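Local coordinates for protein N5-Carboxyaminoimidazole ribonucleotide synthetase (Staphylococcus aureus subsp. aureus, PDB 3ORQ) that catalyses the ATP-dependent conversion of 5-aminoimidazole ribonucleotide and bicarbonate to N5-carboxyaminoimidazole ribonucleotide, a step of purine biosynthesis, at residues L23-M26 and M27-A31; C47-R50 and Y51-H54; Q87-K90 and L91-K95; E327-F330 and N331-E335. All coordinates share one frame; numbering follows the deposited sequence.

Contact 1. Residues L23-M26 and M27-A31; sequences LGKM and MAQSA
Gly-24 and Ala-28 meet on the tightly packed side of helix 22-33, the helix of the beta-alpha-beta crossover between strands 14-18 and 37-42. The N-H of Ala-28 donates to Gly-24 O at 2.8 Å, and Ala-28 CB rests 3.4 Å from the same oxygen. Small Ala-28 lets the helix lie close on Ile-17 and Val-38 of those strands, while Gly-24, with no side chain, faces Cys-49 and is consistent with a Rossmann-type glycine pattern. Met-27, modelled as selenomethionine, holds CG 3.3 Å from Leu-23 O. With CG opposite the carbonyl carbon (chi1 -78°) and the rest extended, it passes along the backbone to Phe-291, His-294 and Pro-275. Met-26, also selenomethionine, bends at its last torsion (chi3 -89°) and packs against His-280 and Phe-291; such flexible, unbranched side chains fit well between ring systems. Ser-30 N bonds to Met-26 O at 3.2 Å.

The looser side holds Lys-25 and Gln-29, which run side by side in the same direction. Gln-29 N bonds to Lys-25 O at 2.9 Å, but the side chains touch only lightly, Lys-25 CE lying 3.8 Å from Gln-29 NE2. Gln-29 OE1 makes a weak bond to Gln-29 NE2 of the second subunit. Apolar packing and the bond from Ser-30 OG to Asp-292 thus hold one side, while the extended lysine shares its buried ammonium group between Tyr-341 O of its own chain and Gln-32 O of the second subunit.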
loop_
_atom_site.group_PDB
_atom_site.type_symbol
_atom_site.label_atom_id
_atom_site.label_comp_id
_atom_site.label_asym_id
_atom_site.label_seq_id
_atom_site.Cartn_x
_atom_site.Cartn_y
_atom_site.Cartn_z
ATOM N N LEU A 23 -4.085 -9.961 8.478
ATOM C CA LEU A 23 -3.585 -8.844 9.282
ATOM C C LEU A 23 -2.058 -8.815 9.224
ATOM O O LEU A 23 -1.474 -7.752 9.074
ATOM C CB LEU A 23 -4.058 -8.909 10.722
ATOM C CG LEU A 23 -5.556 -8.884 11.039
ATOM C CD1 LEU A 23 -5.711 -8.954 12.619
ATOM C CD2 LEU A 23 -6.245 -7.672 10.532
ATOM N N GLY A 24 -1.440 -9.997 9.323
ATOM C CA GLY A 24 0.001 -10.150 9.192
ATOM C C GLY A 24 0.424 -9.703 7.804
ATOM O O GLY A 24 1.441 -9.014 7.642
ATOM N N LYS A 25 -0.389 -10.028 6.802
ATOM C CA LYS A 25 -0.044 -9.759 5.420
ATOM C C LYS A 25 0.046 -8.269 5.242
ATOM O O LYS A 25 0.997 -7.731 4.685
ATOM C CB LYS A 25 -1.142 -10.337 4.485
ATOM C CG LYS A 25 -1.008 -9.918 2.963
ATOM C CD LYS A 25 -2.208 -10.395 2.096
ATOM C CE LYS A 25 -1.908 -10.065 0.638
ATOM N NZ LYS A 25 -2.982 -10.513 -0.243
HETATM N N MSE A 26 -0.952 -7.564 5.724
HETATM C CA MSE A 26 -0.959 -6.126 5.543
HETATM C C MSE A 26 0.152 -5.407 6.369
HETATM O O MSE A 26 0.703 -4.385 5.931
HETATM C CB MSE A 26 -2.353 -5.610 5.839
HETATM C CG MSE A 26 -3.404 -6.111 4.828
HETATM SE SE MSE A 26 -5.194 -5.338 5.172
HETATM C CE MSE A 26 -5.834 -6.649 6.394
HETATM N N MSE A 27 0.484 -5.946 7.542
HETATM C CA MSE A 27 1.608 -5.462 8.327
HETATM C C MSE A 27 2.867 -5.643 7.505
HETATM O O MSE A 27 3.713 -4.746 7.490
HETATM C CB MSE A 27 1.804 -6.325 9.592
HETATM C CG MSE A 27 0.850 -6.064 10.773
HETATM SE SE MSE A 27 1.309 -7.199 12.310
HETATM C CE MSE A 27 -0.184 -6.765 13.464
ATOM N N ALA A 28 3.022 -6.824 6.886
ATOM C CA ALA A 28 4.253 -7.152 6.142
ATOM C C ALA A 28 4.406 -6.285 4.881
ATOM O O ALA A 28 5.542 -5.876 4.523
ATOM C CB ALA A 28 4.299 -8.672 5.764
ATOM N N GLN A 29 3.274 -5.987 4.218
ATOM C CA GLN A 29 3.314 -5.064 3.067
ATOM C C GLN A 29 3.768 -3.670 3.463
ATOM O O GLN A 29 4.591 -3.068 2.767
ATOM C CB GLN A 29 1.989 -5.033 2.314
ATOM C CG GLN A 29 1.723 -6.399 1.617
ATOM C CD GLN A 29 0.586 -6.344 0.582
ATOM O OE1 GLN A 29 0.836 -6.099 -0.571
ATOM N NE2 GLN A 29 -0.670 -6.517 1.028
ATOM N N SER A 30 3.291 -3.159 4.602
ATOM C CA SER A 30 3.811 -1.880 5.089
ATOM C C SER A 30 5.297 -1.967 5.446
ATOM O O SER A 30 6.084 -1.072 5.109
ATOM C CB SER A 30 3.062 -1.365 6.332
ATOM O OG SER A 30 1.799 -0.888 5.929
ATOM N N ALA A 31 5.662 -3.011 6.164
ATOM C CA ALA A 31 7.042 -3.186 6.576
ATOM C C ALA A 31 7.965 -3.228 5.360
ATOM O O ALA A 31 9.019 -2.588 5.375
ATOM C CB ALA A 31 7.191 -4.447 7.394
#

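Contact 2. Residues C47-R50 and Y51-H54; sequences CPCR and YVAH
Arg-50 lies flat along the Tyr-51 ring. Its CG stands opposite the backbone N (chi1 172°) and the chain continues straight to NE, which carries it across the ring and out to the hydroxyl. CB comes first, 4.0 Å from Tyr-51 CD2. CG sits over the middle of one face, 3.8 Å from the ring centroid and 12° off the normal, a CH-pi contact. CD follows at 3.8 Å from Tyr-51 CZ, and NE is 3.6 Å from Tyr-51 OH. The guanidinium, tilted 17° from the ring, takes Tyr-51 OH over one face, toward the rim, with CZ 3.5 Å away; NH1 is hydrogen-bonded to Glu-45 O. A long aliphatic stem with a flat end suits a neighbouring aromatic ring.

In the backbone, Val-52 N bonds to Cys-49 O at 3.1 Å, following the type I turn from Cys-47 to Arg-50, and a water links Pro-48 O to Tyr-51 N. The compact Cys-49 and Val-52 face Ala-28 of helix 22-33, and Cys-49 and Ala-53 touch Val-40 of strand 37-42. Tyr-51 meets His-54 of the second subunit, so this connection between strands 37-42 and 55-58 is wedged between its own helix and the partner chain.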
loop_
_atom_site.group_PDB
_atom_site.type_symbol
_atom_site.label_atom_id
_atom_site.label_comp_id
_atom_site.label_asym_id
_atom_site.label_seq_id
_atom_site.Cartn_x
_atom_site.Cartn_y
_atom_site.Cartn_z
ATOM N N CYS A 47 -1.030 -19.703 4.286
ATOM C CA CYS A 47 -1.320 -18.426 4.911
ATOM C C CYS A 47 -1.074 -17.287 3.923
ATOM O O CYS A 47 -0.068 -17.281 3.237
ATOM C CB CYS A 47 -0.522 -18.219 6.194
ATOM S SG CYS A 47 1.273 -17.942 6.010
ATOM N N PRO A 48 -1.997 -16.301 3.888
ATOM C CA PRO A 48 -1.956 -15.109 3.039
ATOM C C PRO A 48 -0.644 -14.301 3.120
ATOM O O PRO A 48 -0.319 -13.598 2.177
ATOM C CB PRO A 48 -3.106 -14.242 3.577
ATOM C CG PRO A 48 -4.040 -15.223 4.325
ATOM C CD PRO A 48 -3.159 -16.347 4.800
ATOM N N CYS A 49 0.085 -14.376 4.231
ATOM C CA CYS A 49 1.257 -13.499 4.430
ATOM C C CYS A 49 2.527 -14.154 3.857
ATOM O O CYS A 49 3.572 -13.523 3.747
ATOM C CB CYS A 49 1.438 -13.217 5.936
ATOM S SG CYS A 49 2.757 -12.020 6.417
ATOM N N ARG A 50 2.419 -15.408 3.443
ATOM C CA ARG A 50 3.608 -16.196 3.137
ATOM C C ARG A 50 4.484 -15.607 2.055
ATOM O O ARG A 50 5.707 -15.671 2.149
ATOM C CB ARG A 50 3.238 -17.631 2.766
ATOM C CG ARG A 50 4.446 -18.390 2.257
ATOM C CD ARG A 50 4.185 -19.870 2.161
ATOM N NE ARG A 50 5.392 -20.575 1.769
ATOM C CZ ARG A 50 5.417 -21.848 1.375
ATOM N NH1 ARG A 50 4.295 -22.573 1.331
ATOM N NH2 ARG A 50 6.562 -22.385 0.992
ATOM N N TYR A 51 3.870 -15.027 1.033
ATOM C CA TYR A 51 4.662 -14.442 -0.073
ATOM C C TYR A 51 4.854 -12.930 -0.049
ATOM O O TYR A 51 5.190 -12.341 -1.071
ATOM C CB TYR A 51 4.083 -14.916 -1.413
ATOM C CG TYR A 51 4.075 -16.423 -1.487
ATOM C CD1 TYR A 51 5.225 -17.124 -1.818
ATOM C CD2 TYR A 51 2.939 -17.137 -1.143
ATOM C CE1 TYR A 51 5.231 -18.539 -1.871
ATOM C CE2 TYR A 51 2.912 -18.534 -1.200
ATOM C CZ TYR A 51 4.059 -19.220 -1.567
ATOM O OH TYR A 51 4.027 -20.578 -1.581
ATOM N N VAL A 52 4.588 -12.296 1.102
ATOM C CA VAL A 52 5.107 -10.961 1.359
ATOM C C VAL A 52 6.075 -10.951 2.580
ATOM O O VAL A 52 6.198 -9.936 3.310
ATOM C CB VAL A 52 3.941 -9.966 1.542
ATOM C CG1 VAL A 52 3.240 -9.734 0.221
ATOM C CG2 VAL A 52 2.955 -10.444 2.588
ATOM N N ALA A 53 6.720 -12.110 2.814
ATOM C CA ALA A 53 7.779 -12.267 3.831
ATOM C C ALA A 53 9.088 -12.692 3.185
ATOM O O ALA A 53 9.070 -13.365 2.176
ATOM C CB ALA A 53 7.387 -13.286 4.819
ATOM N N HIS A 54 10.217 -12.271 3.746
ATOM C CA HIS A 54 11.521 -12.753 3.316
ATOM C C HIS A 54 11.698 -14.177 3.728
ATOM O O HIS A 54 12.306 -14.953 3.020
ATOM C CB HIS A 54 12.643 -11.907 3.938
ATOM C CG HIS A 54 12.708 -10.527 3.369
ATOM N ND1 HIS A 54 11.793 -9.563 3.700
ATOM C CD2 HIS A 54 13.518 -9.968 2.441
ATOM C CE1 HIS A 54 12.050 -8.451 3.024
ATOM N NE2 HIS A 54 13.094 -8.667 2.260
HETATM O O HOH W 1 1.403 -13.550 0.262
#

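Contact 3. Residues Q87-K90 and L91-K95; sequences QQLK and LLCEK
The carboxylate of Glu-94 receives Lys-90 NZ on the syn side of OE2, 18° out of its plane, in a salt bridge between residues four apart, about one helical turn. The modelled separation of Lys-90 NZ and Glu-94 OE2, 2.5 Å, is short and its exact value doubtful. Lys-90 runs straight to CE and bends only at its last torsion (chi4 -70°), which swings NZ back to the acid. Nearer the backbone, Glu-94 CG lies 3.2 Å from Lys-90 O, the oxygen that also accepts Glu-94 N. A second flat group, the carboxamide of Gln-87, brings NE2 to 4.1 Å from Leu-91 CG, a loose contact made possible by a bend at chi2. Long, flexible Lys-90 and Glu-94 suit this outer side, which exposed Leu-91 shares with Gln-87.

The side facing the fold is mainly apolar: Leu-89 and Leu-92 are buried. Leu-89 CG is 4.4 Å from Cys-93 SG, while Cys-93 N bonds to Leu-89 O at 2.8 Å. Here Leu-92 lies against Leu-67 and Asn-68 of helix 64-73 and on Ile-98, whereas Leu-89 reaches Ile-84 and Tyr-102 in the loops at either end of helix 86-95.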
loop_
_atom_site.group_PDB
_atom_site.type_symbol
_atom_site.label_atom_id
_atom_site.label_comp_id
_atom_site.label_asym_id
_atom_site.label_seq_id
_atom_site.Cartn_x
_atom_site.Cartn_y
_atom_site.Cartn_z
ATOM N N GLN A 87 2.171 -17.503 28.458
ATOM C CA GLN A 87 3.341 -18.103 29.064
ATOM C C GLN A 87 4.497 -18.232 28.066
ATOM O O GLN A 87 5.635 -17.978 28.419
ATOM C CB GLN A 87 2.996 -19.466 29.686
ATOM C CG GLN A 87 3.721 -19.734 31.013
ATOM C CD GLN A 87 5.254 -19.686 30.888
ATOM O OE1 GLN A 87 5.921 -18.776 31.434
ATOM N NE2 GLN A 87 5.815 -20.658 30.149
ATOM N N GLN A 88 4.199 -18.610 26.822
ATOM C CA GLN A 88 5.233 -18.726 25.803
ATOM C C GLN A 88 5.799 -17.331 25.468
ATOM O O GLN A 88 7.003 -17.155 25.295
ATOM C CB GLN A 88 4.682 -19.387 24.532
ATOM C CG GLN A 88 4.791 -20.910 24.508
ATOM C CD GLN A 88 6.209 -21.408 24.777
ATOM O OE1 GLN A 88 7.118 -21.185 23.982
ATOM N NE2 GLN A 88 6.397 -22.081 25.910
ATOM N N LEU A 89 4.897 -16.363 25.362
ATOM C CA LEU A 89 5.225 -15.030 24.942
ATOM C C LEU A 89 6.064 -14.325 26.033
ATOM O O LEU A 89 6.981 -13.573 25.719
ATOM C CB LEU A 89 3.933 -14.277 24.652
ATOM C CG LEU A 89 3.982 -12.838 24.140
ATOM C CD1 LEU A 89 4.784 -12.778 22.823
ATOM C CD2 LEU A 89 2.563 -12.290 23.941
ATOM N N LYS A 90 5.765 -14.598 27.308
ATOM C CA LYS A 90 6.578 -14.063 28.415
ATOM C C LYS A 90 8.034 -14.538 28.302
ATOM O O LYS A 90 8.937 -13.732 28.298
ATOM C CB LYS A 90 5.960 -14.370 29.802
ATOM C CG LYS A 90 6.811 -13.910 30.976
ATOM C CD LYS A 90 6.107 -14.073 32.320
ATOM C CE LYS A 90 7.037 -13.676 33.510
ATOM N NZ LYS A 90 8.149 -14.676 33.698
ATOM N N LEU A 91 8.240 -15.841 28.159
ATOM C CA LEU A 91 9.561 -16.375 27.850
ATOM C C LEU A 91 10.277 -15.662 26.687
ATOM O O LEU A 91 11.453 -15.404 26.770
ATOM C CB LEU A 91 9.468 -17.853 27.506
ATOM C CG LEU A 91 9.180 -18.773 28.683
ATOM C CD1 LEU A 91 9.520 -20.207 28.258
ATOM C CD2 LEU A 91 9.942 -18.336 29.978
ATOM N N LEU A 92 9.556 -15.360 25.618
ATOM C CA LEU A 92 10.118 -14.706 24.440
ATOM C C LEU A 92 10.456 -13.228 24.684
ATOM O O LEU A 92 11.477 -12.765 24.212
ATOM C CB LEU A 92 9.149 -14.800 23.273
ATOM C CG LEU A 92 9.099 -16.040 22.391
ATOM C CD1 LEU A 92 8.088 -15.762 21.275
ATOM C CD2 LEU A 92 10.477 -16.444 21.792
ATOM N N CYS A 93 9.603 -12.512 25.428
ATOM C CA CYS A 93 9.833 -11.111 25.760
ATOM C C CYS A 93 11.086 -11.003 26.550
ATOM O O CYS A 93 11.786 -9.999 26.459
ATOM C CB CYS A 93 8.726 -10.546 26.652
ATOM S SG CYS A 93 7.239 -10.337 25.804
ATOM N N GLU A 94 11.351 -12.045 27.335
ATOM C CA GLU A 94 12.495 -12.017 28.245
ATOM C C GLU A 94 13.801 -12.226 27.481
ATOM O O GLU A 94 14.829 -11.750 27.920
ATOM C CB GLU A 94 12.334 -13.025 29.413
ATOM C CG GLU A 94 11.154 -12.704 30.373
ATOM C CD GLU A 94 10.745 -13.879 31.322
ATOM O OE1 GLU A 94 11.181 -15.045 31.133
ATOM O OE2 GLU A 94 9.976 -13.631 32.267
ATOM N N LYS A 95 13.760 -12.912 26.346
ATOM C CA LYS A 95 14.975 -13.188 25.605
ATOM C C LYS A 95 15.155 -12.296 24.371
ATOM O O LYS A 95 16.277 -12.019 23.970
ATOM C CB LYS A 95 15.003 -14.655 25.181
ATOM C CG LYS A 95 16.351 -15.125 24.672
ATOM C CD LYS A 95 16.360 -16.639 24.377
ATOM C CE LYS A 95 17.779 -17.123 24.015
ATOM N NZ LYS A 95 17.787 -18.236 23.006
#

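Contact 4. Residues E327-F330 and N331-E335; sequences ENEF and NEHPE
Glu-332 N donates to Glu-329 O at 3.2 Å and His-333 N to Phe-330 O at 3.1 Å, each bond spanning three residues. Both donors stand well above the carbonyl planes, by 50° and 53°, as expected of such tight turns. Where a four-residue bond might have joined Asn-331 N to Glu-327 O, a water intervenes: it donates to Glu-327 O at 2.9 Å and accepts a weak bond from Asn-331 N.

Glu-329 O is the crowded atom of the contact. His-333 presents its ring edge to it, with CD2 3.0 Å from Glu-329 O and the oxygen in the ring plane, while Glu-332 CG lies 3.2 Å from the same oxygen. Glu-332 places CG between its backbone N and carbonyl carbon, the torsion that folds the chain back over the turn. Further along their side chains, Glu-329 and His-333 lie side by side with their flat groups 30° apart, but Glu-329 OE1 stays 3.7 Å from His-333 NE2. That carboxylate forms its salt bridge with Lys-372 instead, and His-333 makes a weak bond from ND1 to Glu-335 OE2 and stacks on Trp-336. Phe-330 has Glu-327 CA 3.6 Å above its ring plane, toward the rim; its phenyl group suits a buried position.

Asn-331 packs on Gln-301 of the second subunit, and Asn-328 OD1 bonds to Lys-10 of that chain. Overlapping type I turns of this kind, close to 3-10 geometry, here carry the chain from helix 320-326 towards strand 338-340 in the C-terminal domain.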
loop_
_atom_site.group_PDB
_atom_site.type_symbol
_atom_site.label_atom_id
_atom_site.label_comp_id
_atom_site.label_asym_id
_atom_site.label_seq_id
_atom_site.Cartn_x
_atom_site.Cartn_y
_atom_site.Cartn_z
ATOM N N GLU A 327 -18.550 -11.457 -7.073
ATOM C CA GLU A 327 -17.233 -11.458 -7.721
ATOM C C GLU A 327 -17.287 -11.133 -9.226
ATOM O O GLU A 327 -16.287 -10.679 -9.816
ATOM C CB GLU A 327 -16.454 -12.754 -7.447
ATOM C CG GLU A 327 -17.160 -14.050 -7.948
ATOM C CD GLU A 327 -16.481 -15.317 -7.416
ATOM O OE1 GLU A 327 -15.313 -15.231 -6.928
ATOM O OE2 GLU A 327 -17.104 -16.396 -7.500
ATOM N N ASN A 328 -18.435 -11.353 -9.854
ATOM C CA ASN A 328 -18.514 -11.119 -11.294
ATOM C C ASN A 328 -18.798 -9.662 -11.637
ATOM O O ASN A 328 -18.631 -9.250 -12.781
ATOM C CB ASN A 328 -19.472 -12.101 -11.974
ATOM C CG ASN A 328 -18.887 -13.478 -12.044
ATOM O OD1 ASN A 328 -17.757 -13.650 -12.496
ATOM N ND2 ASN A 328 -19.605 -14.457 -11.559
ATOM N N GLU A 329 -19.164 -8.895 -10.607
ATOM C CA GLU A 329 -19.353 -7.465 -10.703
ATOM C C GLU A 329 -18.065 -6.671 -10.411
ATOM O O GLU A 329 -18.033 -5.477 -10.651
ATOM C CB GLU A 329 -20.374 -7.021 -9.676
ATOM C CG GLU A 329 -21.680 -7.711 -9.756
ATOM C CD GLU A 329 -22.801 -6.737 -9.510
ATOM O OE1 GLU A 329 -22.523 -5.512 -9.493
ATOM O OE2 GLU A 329 -23.950 -7.202 -9.350
ATOM N N PHE A 330 -17.038 -7.320 -9.861
ATOM C CA PHE A 330 -15.868 -6.589 -9.366
ATOM C C PHE A 330 -15.235 -5.736 -10.436
ATOM O O PHE A 330 -14.817 -4.616 -10.177
ATOM C CB PHE A 330 -14.817 -7.527 -8.742
ATOM C CG PHE A 330 -15.205 -8.053 -7.377
ATOM C CD1 PHE A 330 -16.255 -7.467 -6.664
ATOM C CD2 PHE A 330 -14.522 -9.133 -6.806
ATOM C CE1 PHE A 330 -16.633 -7.935 -5.394
ATOM C CE2 PHE A 330 -14.886 -9.621 -5.534
ATOM C CZ PHE A 330 -15.941 -9.006 -4.832
ATOM N N ASN A 331 -15.198 -6.259 -11.653
ATOM C CA ASN A 331 -14.352 -5.706 -12.684
ATOM C C ASN A 331 -14.897 -4.401 -13.218
ATOM O O ASN A 331 -14.163 -3.648 -13.866
ATOM C CB ASN A 331 -14.117 -6.748 -13.794
ATOM C CG ASN A 331 -14.698 -6.347 -15.104
ATOM O OD1 ASN A 331 -13.971 -5.912 -16.010
ATOM N ND2 ASN A 331 -16.012 -6.484 -15.229
ATOM N N GLU A 332 -16.172 -4.128 -12.944
ATOM C CA GLU A 332 -16.796 -2.893 -13.443
ATOM C C GLU A 332 -16.876 -1.817 -12.356
ATOM O O GLU A 332 -17.508 -0.782 -12.541
ATOM C CB GLU A 332 -18.182 -3.162 -14.093
ATOM C CG GLU A 332 -19.114 -4.033 -13.265
ATOM C CD GLU A 332 -20.469 -4.388 -13.961
ATOM O OE1 GLU A 332 -20.601 -5.515 -14.502
ATOM O OE2 GLU A 332 -21.407 -3.556 -13.928
ATOM N N HIS A 333 -16.223 -2.076 -11.225
ATOM C CA HIS A 333 -16.338 -1.233 -10.054
ATOM C C HIS A 333 -15.004 -0.922 -9.408
ATOM O O HIS A 333 -14.747 -1.362 -8.276
ATOM C CB HIS A 333 -17.221 -1.918 -9.067
ATOM C CG HIS A 333 -18.666 -1.930 -9.461
ATOM N ND1 HIS A 333 -19.518 -0.875 -9.203
ATOM C CD2 HIS A 333 -19.419 -2.886 -10.048
ATOM C CE1 HIS A 333 -20.726 -1.176 -9.634
ATOM N NE2 HIS A 333 -20.690 -2.384 -10.161
ATOM N N PRO A 334 -14.140 -0.179 -10.130
ATOM C CA PRO A 334 -12.854 0.218 -9.620
ATOM C C PRO A 334 -12.988 1.050 -8.327
ATOM O O PRO A 334 -12.061 1.052 -7.519
ATOM C CB PRO A 334 -12.279 1.077 -10.761
ATOM C CG PRO A 334 -13.521 1.604 -11.500
ATOM C CD PRO A 334 -14.454 0.466 -11.421
ATOM N N GLU A 335 -14.135 1.699 -8.125
ATOM C CA GLU A 335 -14.395 2.519 -6.929
ATOM C C GLU A 335 -14.618 1.653 -5.687
ATOM O O GLU A 335 -14.811 2.193 -4.604
ATOM C CB GLU A 335 -15.561 3.535 -7.135
ATOM C CG GLU A 335 -16.950 2.906 -7.254
ATOM C CD GLU A 335 -17.318 2.405 -8.667
ATOM O OE1 GLU A 335 -16.431 2.113 -9.484
ATOM O OE2 GLU A 335 -18.524 2.293 -8.966
HETATM O O HOH W 2 -15.221 -9.301 -12.090
#

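In the fold
In each contact the two segments follow one another without a gap, so none encloses a loop; the contacts come in series without nesting or crossing. Contact 1 lies on helix 22-33, the crossover between strands 14-18 and 37-42. Contact 2 shapes the next connection, before strand 55-58, and folds back on that helix: Cys-49 SG is 3.5 Å from Gly-24 O. Contact 3, on helix 86-95, belongs to the same preATP-grasp region but its centre is about 23 Å from that of contact 1. Contact 4 falls in the C-terminal domain, its centre about 46 Å from that of contact 3, across the chain's centre. Contacts 1, 2 and 4 all touch the second subunit.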